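Local coordinates for SAM dependent methyltransferase (Agrobacterium tumefaciens, PDB 2IGT), which probably transfers methyl groups from S-adenosylmethionine, which it holds in a Rossmann-like domain, to an acceptor that has not been established, at residues S184-A187 and I188-K192; A212-F215 and I216-E220. All blocks are in the same frame, centred on the assembly; numbering follows the deposited sequence.

Interaction 1 of 2, residues S184-A187 and I188-K192. With ACY (acetic acid), chain F; ACY (acetic acid), chain G.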
loop_
_atom_site.group_PDB
_atom_site.type_symbol
_atom_site.label_atom_id
_atom_site.label_comp_id
_atom_site.label_asym_id
_atom_site.label_seq_id
_atom_site.Cartn_x
_atom_site.Cartn_y
_atom_site.Cartn_z
ATOM N N SER A 184 -2.191 -14.988 -2.342
ATOM C CA SER A 184 -3.239 -13.963 -2.363
ATOM C C SER A 184 -4.571 -14.510 -1.828
ATOM O O SER A 184 -5.178 -15.391 -2.426
ATOM C CB SER A 184 -3.411 -13.375 -3.772
ATOM O OG SER A 184 -4.616 -12.616 -3.843
ATOM N N LYS A 185 -5.045 -13.967 -0.711
ATOM C CA LYS A 185 -6.330 -14.420 -0.175
ATOM C C LYS A 185 -7.458 -14.095 -1.166
ATOM O O LYS A 185 -8.426 -14.851 -1.323
ATOM C CB LYS A 185 -6.575 -13.809 1.214
ATOM C CG LYS A 185 -7.887 -14.228 1.849
ATOM C CD LYS A 185 -7.973 -13.716 3.286
ATOM C CE LYS A 185 -9.407 -13.366 3.692
ATOM N NZ LYS A 185 -10.336 -14.534 3.659
ATOM N N LYS A 186 -7.331 -12.969 -1.855
ATOM C CA LYS A 186 -8.315 -12.583 -2.870
ATOM C C LYS A 186 -8.386 -13.644 -3.983
ATOM O O LYS A 186 -9.485 -14.048 -4.414
ATOM C CB LYS A 186 -7.951 -11.221 -3.468
ATOM C CG LYS A 186 -8.939 -10.717 -4.519
ATOM C CD LYS A 186 -8.782 -9.189 -4.789
ATOM C CE LYS A 186 -7.672 -8.852 -5.771
ATOM N NZ LYS A 186 -6.303 -9.419 -5.459
ATOM N N ALA A 187 -7.213 -14.076 -4.454
ATOM C CA ALA A 187 -7.140 -15.121 -5.478
ATOM C C ALA A 187 -7.727 -16.443 -4.980
ATOM O O ALA A 187 -8.426 -17.136 -5.740
ATOM C CB ALA A 187 -5.702 -15.315 -5.962
ATOM N N ILE A 188 -7.433 -16.794 -3.733
ATOM C CA ILE A 188 -7.981 -18.032 -3.140
ATOM C C ILE A 188 -9.506 -17.926 -3.166
ATOM O O ILE A 188 -10.187 -18.885 -3.499
ATOM C CB ILE A 188 -7.480 -18.297 -1.694
ATOM C CG1 ILE A 188 -5.973 -18.648 -1.652
ATOM C CG2 ILE A 188 -8.324 -19.381 -0.999
ATOM C CD1 ILE A 188 -5.601 -19.953 -2.289
ATOM N N GLY A 189 -10.030 -16.752 -2.798
ATOM C CA GLY A 189 -11.476 -16.522 -2.818
ATOM C C GLY A 189 -12.086 -16.728 -4.198
ATOM O O GLY A 189 -13.135 -17.344 -4.322
ATOM N N TRP A 190 -11.419 -16.230 -5.232
ATOM C CA TRP A 190 -11.848 -16.437 -6.620
ATOM C C TRP A 190 -11.856 -17.915 -7.004
ATOM O O TRP A 190 -12.789 -18.387 -7.652
ATOM C CB TRP A 190 -10.884 -15.719 -7.587
ATOM C CG TRP A 190 -10.914 -14.235 -7.512
ATOM C CD1 TRP A 190 -11.920 -13.438 -7.025
ATOM C CD2 TRP A 190 -9.899 -13.348 -8.005
ATOM N NE1 TRP A 190 -11.573 -12.104 -7.166
ATOM C CE2 TRP A 190 -10.335 -12.029 -7.759
ATOM C CE3 TRP A 190 -8.647 -13.550 -8.612
ATOM C CZ2 TRP A 190 -9.568 -10.907 -8.112
ATOM C CZ3 TRP A 190 -7.883 -12.433 -8.960
ATOM C CH2 TRP A 190 -8.352 -11.132 -8.698
ATOM N N ALA A 191 -10.796 -18.630 -6.628
ATOM C CA ALA A 191 -10.693 -20.050 -6.929
ATOM C C ALA A 191 -11.835 -20.830 -6.264
ATOM O O ALA A 191 -12.446 -21.712 -6.883
ATOM C CB ALA A 191 -9.314 -20.586 -6.505
ATOM N N LYS A 192 -12.115 -20.500 -5.005
ATOM C CA LYS A 192 -13.223 -21.114 -4.259
ATOM C C LYS A 192 -14.576 -20.843 -4.918
ATOM O O LYS A 192 -15.427 -21.739 -4.997
ATOM C CB LYS A 192 -13.227 -20.615 -2.806
ATOM C CG LYS A 192 -12.105 -21.203 -1.944
ATOM C CD LYS A 192 -12.158 -20.620 -0.535
ATOM C CE LYS A 192 -11.062 -21.176 0.345
ATOM N NZ LYS A 192 -11.091 -20.539 1.687
HETATM C C ACY F . -4.484 -10.427 -1.442
HETATM O O ACY F . -5.600 -10.770 -1.010
HETATM O OXT ACY F . -4.205 -10.311 -2.653
HETATM C CH3 ACY F . -3.384 -10.144 -0.456
HETATM C C ACY G . -10.898 -17.028 1.011
HETATM O O ACY G . -11.665 -17.954 0.714
HETATM O OXT ACY G . -9.803 -17.221 1.581
HETATM C CH3 ACY G . -11.333 -15.633 0.663
#

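Interaction 2 of 2, residues A212-F215 and I216-E220. With SAM (S-adenosylmethionine), chain D.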
loop_
_atom_site.group_PDB
_atom_site.type_symbol
_atom_site.label_atom_id
_atom_site.label_comp_id
_atom_site.label_asym_id
_atom_site.label_seq_id
_atom_site.Cartn_x
_atom_site.Cartn_y
_atom_site.Cartn_z
ATOM N N ALA A 212 4.568 -19.674 -1.695
ATOM C CA ALA A 212 4.686 -20.988 -2.316
ATOM C C ALA A 212 5.951 -21.717 -1.875
ATOM O O ALA A 212 5.894 -22.911 -1.575
ATOM C CB ALA A 212 4.626 -20.893 -3.833
HETATM N N MSE A 213 7.078 -21.019 -1.853
HETATM C CA MSE A 213 8.333 -21.662 -1.451
HETATM C C MSE A 213 8.380 -22.028 0.047
HETATM O O MSE A 213 8.887 -23.102 0.399
HETATM C CB MSE A 213 9.578 -20.842 -1.868
HETATM C CG MSE A 213 10.877 -21.727 -1.844
HETATM SE SE MSE A 213 12.218 -21.139 -3.062
HETATM C CE MSE A 213 12.510 -19.367 -2.311
ATOM N N LYS A 214 7.838 -21.155 0.916
ATOM C CA LYS A 214 7.733 -21.457 2.337
ATOM C C LYS A 214 6.876 -22.720 2.533
ATOM O O LYS A 214 7.247 -23.624 3.294
ATOM C CB LYS A 214 7.115 -20.292 3.093
ATOM C CG LYS A 214 6.948 -20.538 4.613
ATOM C CD LYS A 214 6.618 -19.215 5.363
ATOM C CE LYS A 214 7.878 -18.370 5.630
ATOM N NZ LYS A 214 7.575 -16.929 6.005
ATOM N N PHE A 215 5.754 -22.787 1.819
ATOM C CA PHE A 215 4.887 -23.948 1.940
ATOM C C PHE A 215 5.640 -25.226 1.546
ATOM O O PHE A 215 5.593 -26.233 2.270
ATOM C CB PHE A 215 3.616 -23.838 1.092
ATOM C CG PHE A 215 2.749 -25.071 1.193
ATOM C CD1 PHE A 215 2.076 -25.363 2.388
ATOM C CD2 PHE A 215 2.661 -25.978 0.135
ATOM C CE1 PHE A 215 1.281 -26.505 2.502
ATOM C CE2 PHE A 215 1.872 -27.132 0.249
ATOM C CZ PHE A 215 1.182 -27.395 1.434
ATOM N N ILE A 216 6.307 -25.213 0.391
ATOM C CA ILE A 216 6.954 -26.461 -0.055
ATOM C C ILE A 216 8.162 -26.846 0.798
ATOM O O ILE A 216 8.419 -28.043 0.982
ATOM C CB ILE A 216 7.297 -26.515 -1.576
ATOM C CG1 ILE A 216 8.287 -25.401 -1.963
ATOM C CG2 ILE A 216 6.002 -26.526 -2.438
ATOM C CD1 ILE A 216 8.872 -25.575 -3.365
ATOM N N GLN A 217 8.874 -25.866 1.361
ATOM C CA GLN A 217 9.960 -26.207 2.305
ATOM C C GLN A 217 9.410 -26.837 3.574
ATOM O O GLN A 217 10.005 -27.785 4.113
ATOM C CB GLN A 217 10.872 -25.008 2.644
ATOM C CG GLN A 217 12.274 -25.525 3.020
ATOM C CD GLN A 217 13.256 -24.477 3.522
ATOM O OE1 GLN A 217 12.978 -23.268 3.541
ATOM N NE2 GLN A 217 14.432 -24.948 3.922
ATOM N N ARG A 218 8.279 -26.322 4.050
ATOM C CA ARG A 218 7.573 -26.938 5.175
ATOM C C ARG A 218 7.050 -28.337 4.851
ATOM O O ARG A 218 7.114 -29.225 5.713
ATOM C CB ARG A 218 6.479 -25.999 5.716
ATOM C CG ARG A 218 7.139 -24.781 6.432
ATOM C CD ARG A 218 6.156 -23.714 6.953
ATOM N NE ARG A 218 6.922 -22.616 7.574
ATOM C CZ ARG A 218 6.388 -21.543 8.157
ATOM N NH1 ARG A 218 5.058 -21.406 8.228
ATOM N NH2 ARG A 218 7.186 -20.608 8.689
ATOM N N GLU A 219 6.531 -28.525 3.628
ATOM C CA GLU A 219 6.166 -29.882 3.141
ATOM C C GLU A 219 7.373 -30.825 3.147
ATOM O O GLU A 219 7.280 -31.977 3.576
ATOM C CB GLU A 219 5.580 -29.819 1.715
ATOM C CG GLU A 219 4.200 -29.174 1.670
ATOM C CD GLU A 219 3.164 -29.997 2.435
ATOM O OE1 GLU A 219 2.518 -30.838 1.787
ATOM O OE2 GLU A 219 3.005 -29.791 3.657
ATOM N N GLU A 220 8.515 -30.327 2.681
ATOM C CA GLU A 220 9.727 -31.124 2.679
ATOM C C GLU A 220 10.096 -31.528 4.105
ATOM O O GLU A 220 10.436 -32.695 4.356
ATOM C CB GLU A 220 10.899 -30.398 1.998
ATOM C CG GLU A 220 12.143 -31.289 1.944
ATOM C CD GLU A 220 13.398 -30.596 1.413
ATOM O OE1 GLU A 220 13.380 -29.353 1.242
ATOM O OE2 GLU A 220 14.411 -31.312 1.210
HETATM N N SAM D . 2.009 -16.906 -13.633
HETATM C CA SAM D . 1.181 -15.917 -14.377
HETATM C C SAM D . 2.030 -14.663 -14.661
HETATM O O SAM D . 3.181 -14.515 -14.212
HETATM O OXT SAM D . 1.571 -13.768 -15.383
HETATM C CB SAM D . -0.116 -15.587 -13.603
HETATM C CG SAM D . -0.004 -14.579 -12.434
HETATM S SD SAM D . 1.007 -15.193 -11.032
HETATM C CE SAM D . 2.245 -16.266 -11.731
HETATM C "C5'" SAM D . -0.060 -16.539 -10.454
HETATM C "C4'" SAM D . -0.386 -16.435 -8.975
HETATM O "O4'" SAM D . 0.812 -16.362 -8.221
HETATM C "C3'" SAM D . -1.168 -15.185 -8.555
HETATM O "O3'" SAM D . -2.502 -15.552 -8.244
HETATM C "C2'" SAM D . -0.436 -14.604 -7.335
HETATM O "O2'" SAM D . -1.283 -14.291 -6.246
HETATM C "C1'" SAM D . 0.481 -15.786 -6.975
HETATM N N9 SAM D . 1.715 -15.463 -6.263
HETATM C C8 SAM D . 2.589 -14.412 -6.468
HETATM N N7 SAM D . 3.616 -14.532 -5.605
HETATM C C5 SAM D . 3.420 -15.640 -4.837
HETATM C C6 SAM D . 4.140 -16.207 -3.777
HETATM N N6 SAM D . 5.276 -15.673 -3.358
HETATM N N1 SAM D . 3.679 -17.387 -3.200
HETATM C C2 SAM D . 2.496 -17.936 -3.628
HETATM N N3 SAM D . 1.754 -17.364 -4.654
HETATM C C4 SAM D . 2.215 -16.221 -5.240
#

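Interaction 1 of 2, residues S184-A187 and I188-K192
The indole of Trp190 has the backbone carbonyl oxygen of Lys186 over one face, 3.4 Å above the ring plane and offset toward the rim, while the CA of Ala187 approaches the ring obliquely. The aliphatic chain of Lys186 runs alongside the indole in the same direction, with Lys186 CE 3.6 Å from Trp190 CZ2. It gets there because CG stands opposite the backbone N (chi1 -179°) and the chain then bends at chi3 and chi4, which keeps CE beside CZ2 and CH2. All this happens in the first turns of helix 185-198, the helix of a beta-alpha-beta unit in the Rossmann-like methyltransferase fold. Ser184 is its N-cap: Ser184 OG accepts a nearly straight bond from Ala187 N (3.0 Å, 165°), and Ser184 N is itself tied to Asp182, which also binds the cofactor. Backbone bonds from residue 188 onward to the residue four earlier carry the helix forward.

Two acetic acid molecules, probably from the crystallisation liquor, lie against this part of the helix. One is held through both of its oxygens. Ser184 OG donates a hydrogen bond to acetic acid OXT (2.6 Å), and Lys186 N donates one to acetic acid O (2.9 Å). The other lies beside Gly189, its methyl 3.6 Å from Gly189 CA. Lys192 NZ holds its O at 2.8 Å, and Lys185 NZ makes a weak bond to its OXT.

Ser184 OG thus caps the helix as an acceptor while serving the first molecule as a donor. That molecule meets a hydroxyl and one backbone N-H at the helix start, the second two lysine amines, one of them weakly, so both are probably bound as carboxylates, the first perhaps aided by the helix dipole.

Interaction 2 of 2, residues A212-F215 and I216-E220
The carboxylate of Glu219 lies stacked on the phenyl ring of Phe215, one helical turn earlier, with the two planes only 15° apart. This pairing sits on helix 212-222, which follows strand 205-208 in the Rossmann-like methyltransferase domain. Glu219 CG makes a CH-pi contact over the same ring, 3.7 Å from its centroid, and Glu219 CD comes within 3.4 Å of Phe215 CZ. A bend at chi2 of Glu219 (-64°) folds the acid back over the ring instead of letting it extend away. Charge on this buried acid is answered elsewhere: OE1 is hydrogen-bonded to Tyr226 and OE2 forms a salt bridge with Arg222. The ring of Phe215 meanwhile packs against strands 156-160 and 177-181.

A second flat group is treated in a similar way on another side of the helix. The guanidinium of Arg218 has the CD of Lys214 over the centre of one face, 3.6 Å above its plane, and the two chains run side by side in the same direction. Their charged ends remain close, Lys214 NZ lying 4.6 Å from Arg218 NH2, but each has its own acid: Glu243 for Lys214 and Glu210 for Arg218. Gln217, near by, reaches the backbone oxygen of Phe103 of the second subunit through NE2, a hydrogen bond between subunits.

Ile216, which packs on helix 247-260 and strand 156-160, holds CG1 between its own backbone N and carbonyl carbon (chi1 61°), with Ile216 CG1 3.4 Å from Met213 O. The helix start faces the cofactor, where Ala212 N donates a 2.9 Å hydrogen bond to N1 of the adenine of S-adenosylmethionine, with Ala212 CB beside C2 of the same ring.

How the interactions relate
Interaction 1 and interaction 2 lie on successive helices of one domain, their centres about 19 Å apart and their nearest atoms about 8 Å apart, with no direct touch. The cofactor connects them. S-adenosylmethionine is approached by the N-terminal end of each helix: Ser184 and Ala187 touch it at the start of 185-198, the side chain of Ser184 about 3 Å away, whereas helix 212-222 meets the adenine through Ala212. The residues just ahead take part too, since Asp182 and Asp211 are both hydrogen-bonded to the cofactor. The pair thus exemplifies a common principle of Rossmann-like folds, in which helix starts beside the strand ends form the cofactor pocket.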